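Thiamine-monophosphate kinase (PDB 1VQV) catalyses the ATP-dependent phosphorylation of thiamine monophosphate to thiamine diphosphate, the active form of vitamin B1, as a magnesium-binding homodimeric kinase. Local coordinates at residues B[146-155]-B[278-287]; B[184-194]-B[260-268]. All coordinates share one frame; numbering follows the deposited sequence.

Contact 1: B[146-155]-B[278-287]; sequences RLGDSVFVSG and DMTEIGRVEE
The aromatic ring of Phe152 lies in a groove made by Met279 and Glu281. The selenium of the selenomethionine Met279 sits over one face, with atom SE 4.5 Å from the centroid of the Phe152 ring, a Met-aromatic contact. Against the opposite face comes the aliphatic part of Glu281, its CG offset toward the rim and its CB 3.6 Å from Phe152 CE2. In Met279, CG anti to the backbone N (chi1 -162°) and an extended chi2 (176°) carry SE over the ring. Glu281 continues past Phe152 to Ser150, whose OG makes a weak hydrogen bond to Glu281 OE1, while OE2 takes a salt bridge from Lys233.

Ser150, Phe152 and Glu281 lie on one face of an antiparallel pair, strands 150-153 and 280-286, within the mixed sheet of the C-terminal half of a PurM-like kinase; Met279 comes in from the loop just before strand 280-286. Midway the ladder is broken by a classic beta bulge: Ile282 and Gly283 both face Val151, whose O accepts Ile282 N at 2.6 Å and whose N donates to Gly283 O at 2.9 Å.

Val151 and Val153 point to the other face, where Val285 and Ile282 meet them. Val151 CG2 butts against Val285 CG2 at 3.7 Å, the two side chains crossing at about a right angle. Val153 CG1 meets Ile282 CD1 at 3.9 Å, and Leu265 of the neighbouring strand covers both Val151 and Val153. Val285 also pushes CG1 under the type II turn 146-149, to 3.4 Å from Arg146 O, while its backbone N and O are held by Asp149 O and Gly148 N. At the far end the Asp278 carboxylate reaches across to Gly155, whose N meets OD2 from above the carboxylate plane; the same oxygen takes Tyr194 OH, and OD1 pairs with Arg191.

Contact 2: B[184-194]-B[260-268]; sequences RHLRPTARIDY and EDYQLLFTH. With PO4 (phosphate ion), chain F.
Segment 184-194 leaves its helix at Arg187 and runs as an irregular chain alongside residues 262-266, with an inverse gamma turn centred on Arg191, Arg191 CA lying 6.9 Å from Gln263 CA. There Arg187 NH1 donates to O4 of a phosphate ion, probably from the crystallisation liquor, at 2.9 Å and at the guanidinium edge. Pro188 lies over one face of the Tyr262 ring, its CG 3.9 Å from the centroid in a CH-pi contact and its CB 3.4 Å from Tyr262 CD1. Tyr194 and Leu264 run alongside each other, pointing opposite ways, with Leu264 CD1 3.4 Å from Tyr194 CB; Phe266 CZ meets the edge of the Tyr194 ring.

Bends at chi2 (-44°) and chi3 (-122°) bring Arg191 NE to Gln263 OE1, a weak bond of 3.0 Å, with the amide turned 60° from the guanidinium; Ser154 OG also binds that oxygen. Arg191 NH1 takes the syn lone pair of Asp193 OD1 at 2.8 Å. A leucine in place of Arg191 would probably leave Asp193 and Asp278 without their shared positive charge and take one of two partners from Gln263 OE1. The guanidinium thus offsets two carboxylates, and the Tyr194 ring over one face is likely to limit its rotation.

In the fold
Contacts 1 and 2 have centres 16 Å apart and both reach one mixed sheet, contact 2 through strand 263-268 alone; strand 150-153 lies between strands 263-268 and 280-286. Along the chain the order is 146-155, 184-194, 260-268, 278-287, so contact 2 falls wholly within the span that contact 1 bridges. Strands 263-268 and 280-286 follow each other in sequence, yet 150-153 is inserted between them. Contact 1 pairs two strands of the sheet about 18 Å from the chain centre; contact 2, about 6 Å from it, ties the chain after helix 176-186 to the neighbouring strand. That strand's leading loop carries the substrate-binding Glu260, which places contact 2 beside the active site.

Contact 1: B[146-155]-B[278-287]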
loop_
_atom_site.group_PDB
_atom_site.type_symbol
_atom_site.label_atom_id
_atom_site.label_comp_id
_atom_site.label_asym_id
_atom_site.label_seq_id
_atom_site.Cartn_x
_atom_site.Cartn_y
_atom_site.Cartn_z
ATOM N N ARG B 146 5.897 10.277 30.443
ATOM C CA ARG B 146 6.196 10.095 31.875
ATOM C C ARG B 146 6.094 11.394 32.659
ATOM O O ARG B 146 6.479 12.458 32.160
ATOM C CB ARG B 146 7.596 9.522 32.057
ATOM C CG ARG B 146 7.666 8.098 31.648
ATOM C CD ARG B 146 9.076 7.616 31.596
ATOM N NE ARG B 146 9.091 6.225 31.168
ATOM C CZ ARG B 146 10.193 5.516 30.970
ATOM N NH1 ARG B 146 11.382 6.079 31.164
ATOM N NH2 ARG B 146 10.103 4.241 30.588
ATOM N N LEU B 147 5.577 11.301 33.887
ATOM C CA LEU B 147 5.428 12.473 34.744
ATOM C C LEU B 147 6.803 13.101 34.879
ATOM O O LEU B 147 7.806 12.400 35.057
ATOM C CB LEU B 147 4.892 12.098 36.137
ATOM C CG LEU B 147 3.546 11.357 36.248
ATOM C CD1 LEU B 147 2.964 11.622 37.624
ATOM C CD2 LEU B 147 2.565 11.840 35.170
ATOM N N GLY B 148 6.843 14.425 34.777
ATOM C CA GLY B 148 8.102 15.132 34.858
ATOM C C GLY B 148 8.656 15.444 33.477
ATOM O O GLY B 148 9.430 16.387 33.333
ATOM N N ASP B 149 8.268 14.669 32.461
ATOM C CA ASP B 149 8.757 14.899 31.093
ATOM C C ASP B 149 8.443 16.288 30.553
ATOM O O ASP B 149 7.347 16.817 30.772
ATOM C CB ASP B 149 8.148 13.899 30.085
ATOM C CG ASP B 149 8.889 12.574 30.022
ATOM O OD1 ASP B 149 10.085 12.521 30.377
ATOM O OD2 ASP B 149 8.266 11.582 29.587
ATOM N N SER B 150 9.400 16.876 29.843
ATOM C CA SER B 150 9.140 18.157 29.203
ATOM C C SER B 150 8.535 17.782 27.839
ATOM O O SER B 150 8.602 16.615 27.421
ATOM C CB SER B 150 10.424 18.966 29.019
ATOM O OG SER B 150 10.775 19.639 30.222
ATOM N N VAL B 151 7.913 18.737 27.157
ATOM C CA VAL B 151 7.326 18.422 25.858
ATOM C C VAL B 151 8.012 19.246 24.769
ATOM O O VAL B 151 7.994 20.473 24.801
ATOM C CB VAL B 151 5.788 18.677 25.858
ATOM C CG1 VAL B 151 5.166 18.168 24.556
ATOM C CG2 VAL B 151 5.149 17.974 27.054
ATOM N N PHE B 152 8.638 18.557 23.821
ATOM C CA PHE B 152 9.345 19.229 22.729
ATOM C C PHE B 152 8.708 18.986 21.370
ATOM O O PHE B 152 7.942 18.032 21.193
ATOM C CB PHE B 152 10.799 18.746 22.611
ATOM C CG PHE B 152 11.583 18.831 23.876
ATOM C CD1 PHE B 152 11.442 17.860 24.867
ATOM C CD2 PHE B 152 12.481 19.874 24.076
ATOM C CE1 PHE B 152 12.193 17.925 26.050
ATOM C CE2 PHE B 152 13.232 19.952 25.248
ATOM C CZ PHE B 152 13.090 18.973 26.239
ATOM N N VAL B 153 9.036 19.868 20.427
ATOM C CA VAL B 153 8.608 19.759 19.035
ATOM C C VAL B 153 9.820 20.181 18.211
ATOM O O VAL B 153 10.615 21.009 18.643
ATOM C CB VAL B 153 7.398 20.676 18.645
ATOM C CG1 VAL B 153 6.181 20.319 19.467
ATOM C CG2 VAL B 153 7.758 22.154 18.792
ATOM N N SER B 154 9.983 19.600 17.031
ATOM C CA SER B 154 11.106 19.973 16.185
ATOM C C SER B 154 10.630 21.069 15.257
ATOM O O SER B 154 9.431 21.270 15.105
ATOM C CB SER B 154 11.599 18.774 15.372
ATOM O OG SER B 154 10.555 18.201 14.619
ATOM N N GLY B 155 11.570 21.789 14.655
ATOM C CA GLY B 155 11.218 22.853 13.736
ATOM C C GLY B 155 10.218 23.839 14.297
ATOM O O GLY B 155 10.142 24.045 15.511
ATOM N N ASP B 278 17.371 21.648 16.456
ATOM C CA ASP B 278 16.508 22.818 16.693
ATOM C C ASP B 278 15.272 22.505 17.525
ATOM O O ASP B 278 14.165 22.997 17.288
ATOM C CB ASP B 278 16.091 23.469 15.363
ATOM C CG ASP B 278 15.194 22.579 14.509
ATOM O OD1 ASP B 278 15.198 22.766 13.286
ATOM O OD2 ASP B 278 14.475 21.713 15.034
HETATM N N MSE B 279 15.513 21.676 18.523
HETATM C CA MSE B 279 14.525 21.215 19.491
HETATM C C MSE B 279 13.959 22.401 20.303
HETATM O O MSE B 279 14.692 23.327 20.639
HETATM C CB MSE B 279 15.258 20.240 20.403
HETATM C CG MSE B 279 14.447 19.315 21.221
HETATM SE SE MSE B 279 15.736 18.200 22.124
HETATM C CE MSE B 279 16.928 17.746 20.644
ATOM N N THR B 280 12.665 22.381 20.604
ATOM C CA THR B 280 12.037 23.460 21.377
ATOM C C THR B 280 11.038 22.925 22.407
ATOM O O THR B 280 10.053 22.263 22.053
ATOM C CB THR B 280 11.274 24.435 20.466
ATOM O OG1 THR B 280 12.163 24.964 19.475
ATOM C CG2 THR B 280 10.687 25.576 21.277
ATOM N N GLU B 281 11.283 23.205 23.682
ATOM C CA GLU B 281 10.373 22.751 24.722
ATOM C C GLU B 281 9.163 23.688 24.753
ATOM O O GLU B 281 9.305 24.903 24.813
ATOM C CB GLU B 281 11.065 22.757 26.081
ATOM C CG GLU B 281 10.174 22.215 27.174
ATOM C CD GLU B 281 10.528 22.756 28.534
ATOM O OE1 GLU B 281 11.625 22.431 29.047
ATOM O OE2 GLU B 281 9.698 23.519 29.085
ATOM N N ILE B 282 7.969 23.119 24.734
ATOM C CA ILE B 282 6.775 23.943 24.712
ATOM C C ILE B 282 5.864 23.781 25.922
ATOM O O ILE B 282 4.967 24.593 26.149
ATOM C CB ILE B 282 5.959 23.664 23.434
ATOM C CG1 ILE B 282 5.493 22.212 23.423
ATOM C CG2 ILE B 282 6.811 23.938 22.206
ATOM C CD1 ILE B 282 4.375 21.964 22.452
ATOM N N GLY B 283 6.094 22.739 26.706
ATOM C CA GLY B 283 5.256 22.531 27.868
ATOM C C GLY B 283 5.751 21.414 28.753
ATOM O O GLY B 283 6.895 20.970 28.612
ATOM N N ARG B 284 4.891 20.943 29.654
ATOM C CA ARG B 284 5.269 19.873 30.578
ATOM C C ARG B 284 4.212 18.784 30.726
ATOM O O ARG B 284 3.023 19.006 30.477
ATOM C CB ARG B 284 5.571 20.465 31.964
ATOM C CG ARG B 284 6.298 21.812 31.923
ATOM C CD ARG B 284 6.943 22.176 33.268
ATOM N NE ARG B 284 6.029 22.031 34.402
ATOM C CZ ARG B 284 6.288 22.460 35.642
ATOM N NH1 ARG B 284 7.443 23.073 35.905
ATOM N NH2 ARG B 284 5.401 22.260 36.625
ATOM N N VAL B 285 4.663 17.600 31.122
ATOM C CA VAL B 285 3.778 16.463 31.353
ATOM C C VAL B 285 3.591 16.373 32.873
ATOM O O VAL B 285 4.567 16.405 33.640
ATOM C CB VAL B 285 4.393 15.143 30.815
ATOM C CG1 VAL B 285 3.583 13.970 31.271
ATOM C CG2 VAL B 285 4.435 15.167 29.309
ATOM N N GLU B 286 2.332 16.281 33.296
ATOM C CA GLU B 286 1.984 16.224 34.711
ATOM C C GLU B 286 0.683 15.486 34.967
ATOM O O GLU B 286 0.091 14.878 34.064
ATOM C CB GLU B 286 1.783 17.629 35.283
ATOM C CG GLU B 286 3.007 18.525 35.342
ATOM C CD GLU B 286 2.735 19.861 36.067
ATOM O OE1 GLU B 286 3.626 20.743 36.041
ATOM O OE2 GLU B 286 1.639 20.026 36.669
ATOM N N GLU B 287 0.244 15.595 36.222
ATOM C CA GLU B 287 -1.011 15.036 36.720
ATOM C C GLU B 287 -1.734 14.024 35.826
ATOM O O GLU B 287 -1.267 12.899 35.657
ATOM C CB GLU B 287 -1.948 16.192 37.041
ATOM C CG GLU B 287 -1.317 17.267 37.913
ATOM C CD GLU B 287 -2.209 18.491 38.010
ATOM O OE1 GLU B 287 -2.429 19.145 36.961
ATOM O OE2 GLU B 287 -2.693 18.803 39.127
#

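Contact 2: B[184-194]-B[260-268]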
loop_
_atom_site.group_PDB
_atom_site.type_symbol
_atom_site.label_atom_id
_atom_site.label_comp_id
_atom_site.label_asym_id
_atom_site.label_seq_id
_atom_site.Cartn_x
_atom_site.Cartn_y
_atom_site.Cartn_z
ATOM N N ARG B 184 7.492 24.221 2.177
ATOM C CA ARG B 184 7.362 23.414 3.392
ATOM C C ARG B 184 6.145 22.502 3.330
ATOM O O ARG B 184 6.088 21.453 3.987
ATOM C CB ARG B 184 7.258 24.327 4.621
ATOM C CG ARG B 184 8.613 24.643 5.249
ATOM C CD ARG B 184 8.675 25.982 5.965
ATOM N NE ARG B 184 10.061 26.454 5.974
ATOM C CZ ARG B 184 10.445 27.703 6.225
ATOM N NH1 ARG B 184 9.556 28.644 6.506
ATOM N NH2 ARG B 184 11.728 28.015 6.149
ATOM N N HIS B 185 5.171 22.903 2.530
ATOM C CA HIS B 185 3.955 22.130 2.391
ATOM C C HIS B 185 4.030 21.191 1.199
ATOM O O HIS B 185 3.507 20.085 1.241
ATOM C CB HIS B 185 2.765 23.081 2.263
ATOM C CG HIS B 185 1.474 22.399 1.947
ATOM N ND1 HIS B 185 1.017 22.240 0.659
ATOM C CD2 HIS B 185 0.544 21.834 2.750
ATOM C CE1 HIS B 185 -0.143 21.607 0.678
ATOM N NE2 HIS B 185 -0.452 21.350 1.935
ATOM N N LEU B 186 4.707 21.623 0.145
ATOM C CA LEU B 186 4.821 20.813 -1.060
ATOM C C LEU B 186 5.984 19.820 -1.037
ATOM O O LEU B 186 5.832 18.659 -1.411
ATOM C CB LEU B 186 4.941 21.723 -2.290
ATOM C CG LEU B 186 3.927 21.481 -3.410
ATOM C CD1 LEU B 186 2.546 21.433 -2.811
ATOM C CD2 LEU B 186 4.011 22.591 -4.445
ATOM N N ARG B 187 7.146 20.288 -0.601
ATOM C CA ARG B 187 8.344 19.462 -0.538
ATOM C C ARG B 187 8.893 19.430 0.882
ATOM O O ARG B 187 10.003 19.897 1.123
ATOM C CB ARG B 187 9.421 20.021 -1.480
ATOM C CG ARG B 187 9.756 19.145 -2.671
ATOM C CD ARG B 187 11.165 19.408 -3.241
ATOM N NE ARG B 187 12.214 19.021 -2.293
ATOM C CZ ARG B 187 13.339 18.394 -2.632
ATOM N NH1 ARG B 187 13.572 18.070 -3.893
ATOM N NH2 ARG B 187 14.249 18.109 -1.711
ATOM N N PRO B 188 8.128 18.884 1.841
ATOM C CA PRO B 188 8.617 18.830 3.222
ATOM C C PRO B 188 9.778 17.852 3.377
ATOM O O PRO B 188 9.954 16.973 2.548
ATOM C CB PRO B 188 7.384 18.395 4.003
ATOM C CG PRO B 188 6.660 17.528 3.020
ATOM C CD PRO B 188 6.778 18.301 1.738
ATOM N N THR B 189 10.588 18.039 4.418
ATOM C CA THR B 189 11.715 17.150 4.700
ATOM C C THR B 189 11.462 16.459 6.044
ATOM O O THR B 189 11.245 17.118 7.057
ATOM C CB THR B 189 13.071 17.916 4.772
ATOM O OG1 THR B 189 13.340 18.555 3.517
ATOM C CG2 THR B 189 14.213 16.953 5.067
ATOM N N ALA B 190 11.448 15.130 6.042
ATOM C CA ALA B 190 11.228 14.387 7.268
ATOM C C ALA B 190 12.444 14.619 8.151
ATOM O O ALA B 190 13.567 14.745 7.656
ATOM C CB ALA B 190 11.063 12.910 6.968
ATOM N N ARG B 191 12.210 14.670 9.457
ATOM C CA ARG B 191 13.270 14.901 10.420
ATOM C C ARG B 191 14.072 13.650 10.652
ATOM O O ARG B 191 14.281 13.233 11.785
ATOM C CB ARG B 191 12.661 15.384 11.723
ATOM C CG ARG B 191 11.846 16.626 11.525
ATOM C CD ARG B 191 12.592 17.588 10.634
ATOM N NE ARG B 191 12.802 18.857 11.313
ATOM C CZ ARG B 191 13.969 19.278 11.779
ATOM N NH1 ARG B 191 15.061 18.536 11.638
ATOM N NH2 ARG B 191 14.033 20.439 12.403
ATOM N N ILE B 192 14.544 13.060 9.565
ATOM C CA ILE B 192 15.294 11.831 9.664
ATOM C C ILE B 192 16.547 12.059 10.476
ATOM O O ILE B 192 17.235 11.107 10.854
ATOM C CB ILE B 192 15.647 11.267 8.273
ATOM C CG1 ILE B 192 16.279 9.886 8.457
ATOM C CG2 ILE B 192 16.535 12.252 7.509
ATOM C CD1 ILE B 192 16.487 9.110 7.198
ATOM N N ASP B 193 16.815 13.332 10.759
ATOM C CA ASP B 193 17.965 13.761 11.558
ATOM C C ASP B 193 17.699 13.686 13.075
ATOM O O ASP B 193 18.553 14.031 13.877
ATOM C CB ASP B 193 18.369 15.191 11.157
ATOM C CG ASP B 193 17.283 16.225 11.443
ATOM O OD1 ASP B 193 16.082 15.938 11.295
ATOM O OD2 ASP B 193 17.626 17.361 11.800
ATOM N N TYR B 194 16.515 13.218 13.449
ATOM C CA TYR B 194 16.114 13.076 14.846
ATOM C C TYR B 194 16.023 11.605 15.233
ATOM O O TYR B 194 15.637 11.272 16.360
ATOM C CB TYR B 194 14.729 13.673 15.068
ATOM C CG TYR B 194 14.697 15.124 15.423
ATOM C CD1 TYR B 194 15.038 16.096 14.494
ATOM C CD2 TYR B 194 14.313 15.529 16.703
ATOM C CE1 TYR B 194 15.000 17.435 14.825
ATOM C CE2 TYR B 194 14.272 16.863 17.047
ATOM C CZ TYR B 194 14.615 17.812 16.107
ATOM O OH TYR B 194 14.567 19.137 16.464
ATOM N N GLU B 260 -1.142 19.109 9.516
ATOM C CA GLU B 260 0.118 18.423 9.254
ATOM C C GLU B 260 1.305 19.337 8.987
ATOM O O GLU B 260 1.275 20.142 8.064
ATOM C CB GLU B 260 -0.060 17.463 8.083
ATOM C CG GLU B 260 1.224 16.862 7.543
ATOM C CD GLU B 260 1.770 15.722 8.386
ATOM O OE1 GLU B 260 1.133 14.648 8.420
ATOM O OE2 GLU B 260 2.838 15.906 9.014
ATOM N N ASP B 261 2.352 19.184 9.802
ATOM C CA ASP B 261 3.582 19.968 9.687
ATOM C C ASP B 261 4.816 19.114 9.486
ATOM O O ASP B 261 5.893 19.621 9.216
ATOM C CB ASP B 261 3.801 20.813 10.937
ATOM C CG ASP B 261 3.242 22.198 10.801
ATOM O OD1 ASP B 261 3.680 22.907 9.870
ATOM O OD2 ASP B 261 2.370 22.569 11.623
ATOM N N TYR B 262 4.656 17.813 9.637
ATOM C CA TYR B 262 5.757 16.872 9.493
ATOM C C TYR B 262 6.872 17.140 10.497
ATOM O O TYR B 262 8.049 16.938 10.202
ATOM C CB TYR B 262 6.318 16.913 8.076
ATOM C CG TYR B 262 5.259 16.968 7.009
ATOM C CD1 TYR B 262 4.994 18.161 6.340
ATOM C CD2 TYR B 262 4.509 15.837 6.679
ATOM C CE1 TYR B 262 4.009 18.237 5.367
ATOM C CE2 TYR B 262 3.519 15.895 5.709
ATOM C CZ TYR B 262 3.273 17.103 5.055
ATOM O OH TYR B 262 2.274 17.184 4.108
ATOM N N GLN B 263 6.490 17.611 11.678
ATOM C CA GLN B 263 7.449 17.853 12.746
ATOM C C GLN B 263 7.169 16.847 13.855
ATOM O O GLN B 263 6.078 16.287 13.945
ATOM C CB GLN B 263 7.335 19.284 13.280
ATOM C CG GLN B 263 7.826 20.363 12.320
ATOM C CD GLN B 263 9.282 20.184 11.895
ATOM O OE1 GLN B 263 9.906 19.164 12.171
ATOM N NE2 GLN B 263 9.817 21.175 11.210
ATOM N N LEU B 264 8.162 16.610 14.697
ATOM C CA LEU B 264 8.019 15.659 15.789
ATOM C C LEU B 264 7.488 16.263 17.080
ATOM O O LEU B 264 7.785 17.406 17.409
ATOM C CB LEU B 264 9.365 15.014 16.082
ATOM C CG LEU B 264 9.962 14.207 14.943
ATOM C CD1 LEU B 264 11.386 13.852 15.268
ATOM C CD2 LEU B 264 9.117 12.948 14.721
ATOM N N LEU B 265 6.689 15.481 17.801
ATOM C CA LEU B 265 6.154 15.887 19.097
ATOM C C LEU B 265 6.560 14.727 19.993
ATOM O O LEU B 265 6.005 13.638 19.884
ATOM C CB LEU B 265 4.638 16.016 19.061
ATOM C CG LEU B 265 3.972 16.268 20.413
ATOM C CD1 LEU B 265 4.467 17.554 21.016
ATOM C CD2 LEU B 265 2.473 16.324 20.230
ATOM N N PHE B 266 7.551 14.957 20.852
ATOM C CA PHE B 266 8.073 13.917 21.724
ATOM C C PHE B 266 8.213 14.380 23.158
ATOM O O PHE B 266 8.041 15.550 23.446
ATOM C CB PHE B 266 9.433 13.428 21.185
ATOM C CG PHE B 266 10.476 14.528 20.991
ATOM C CD1 PHE B 266 11.622 14.579 21.787
ATOM C CD2 PHE B 266 10.330 15.498 19.996
ATOM C CE1 PHE B 266 12.605 15.575 21.593
ATOM C CE2 PHE B 266 11.306 16.493 19.801
ATOM C CZ PHE B 266 12.442 16.526 20.603
ATOM N N THR B 267 8.503 13.461 24.071
ATOM C CA THR B 267 8.676 13.831 25.468
ATOM C C THR B 267 9.805 13.068 26.126
ATOM O O THR B 267 10.050 11.897 25.825
ATOM C CB THR B 267 7.426 13.571 26.328
ATOM O OG1 THR B 267 7.332 12.174 26.615
ATOM C CG2 THR B 267 6.184 14.033 25.631
ATOM N N HIS B 268 10.485 13.766 27.031
ATOM C CA HIS B 268 11.573 13.219 27.820
ATOM C C HIS B 268 12.082 14.262 28.820
ATOM O O HIS B 268 11.749 15.446 28.719
ATOM C CB HIS B 268 12.703 12.686 26.915
ATOM C CG HIS B 268 13.368 13.721 26.055
ATOM N ND1 HIS B 268 13.863 14.907 26.554
ATOM C CD2 HIS B 268 13.744 13.680 24.753
ATOM C CE1 HIS B 268 14.521 15.545 25.600
ATOM N NE2 HIS B 268 14.465 14.820 24.500
HETATM P P PO4 F . 12.272 20.481 -6.776
HETATM O O1 PO4 F . 13.551 21.052 -6.273
HETATM O O2 PO4 F . 11.144 21.358 -6.377
HETATM O O3 PO4 F . 12.321 20.383 -8.261
HETATM O O4 PO4 F . 12.070 19.126 -6.194
#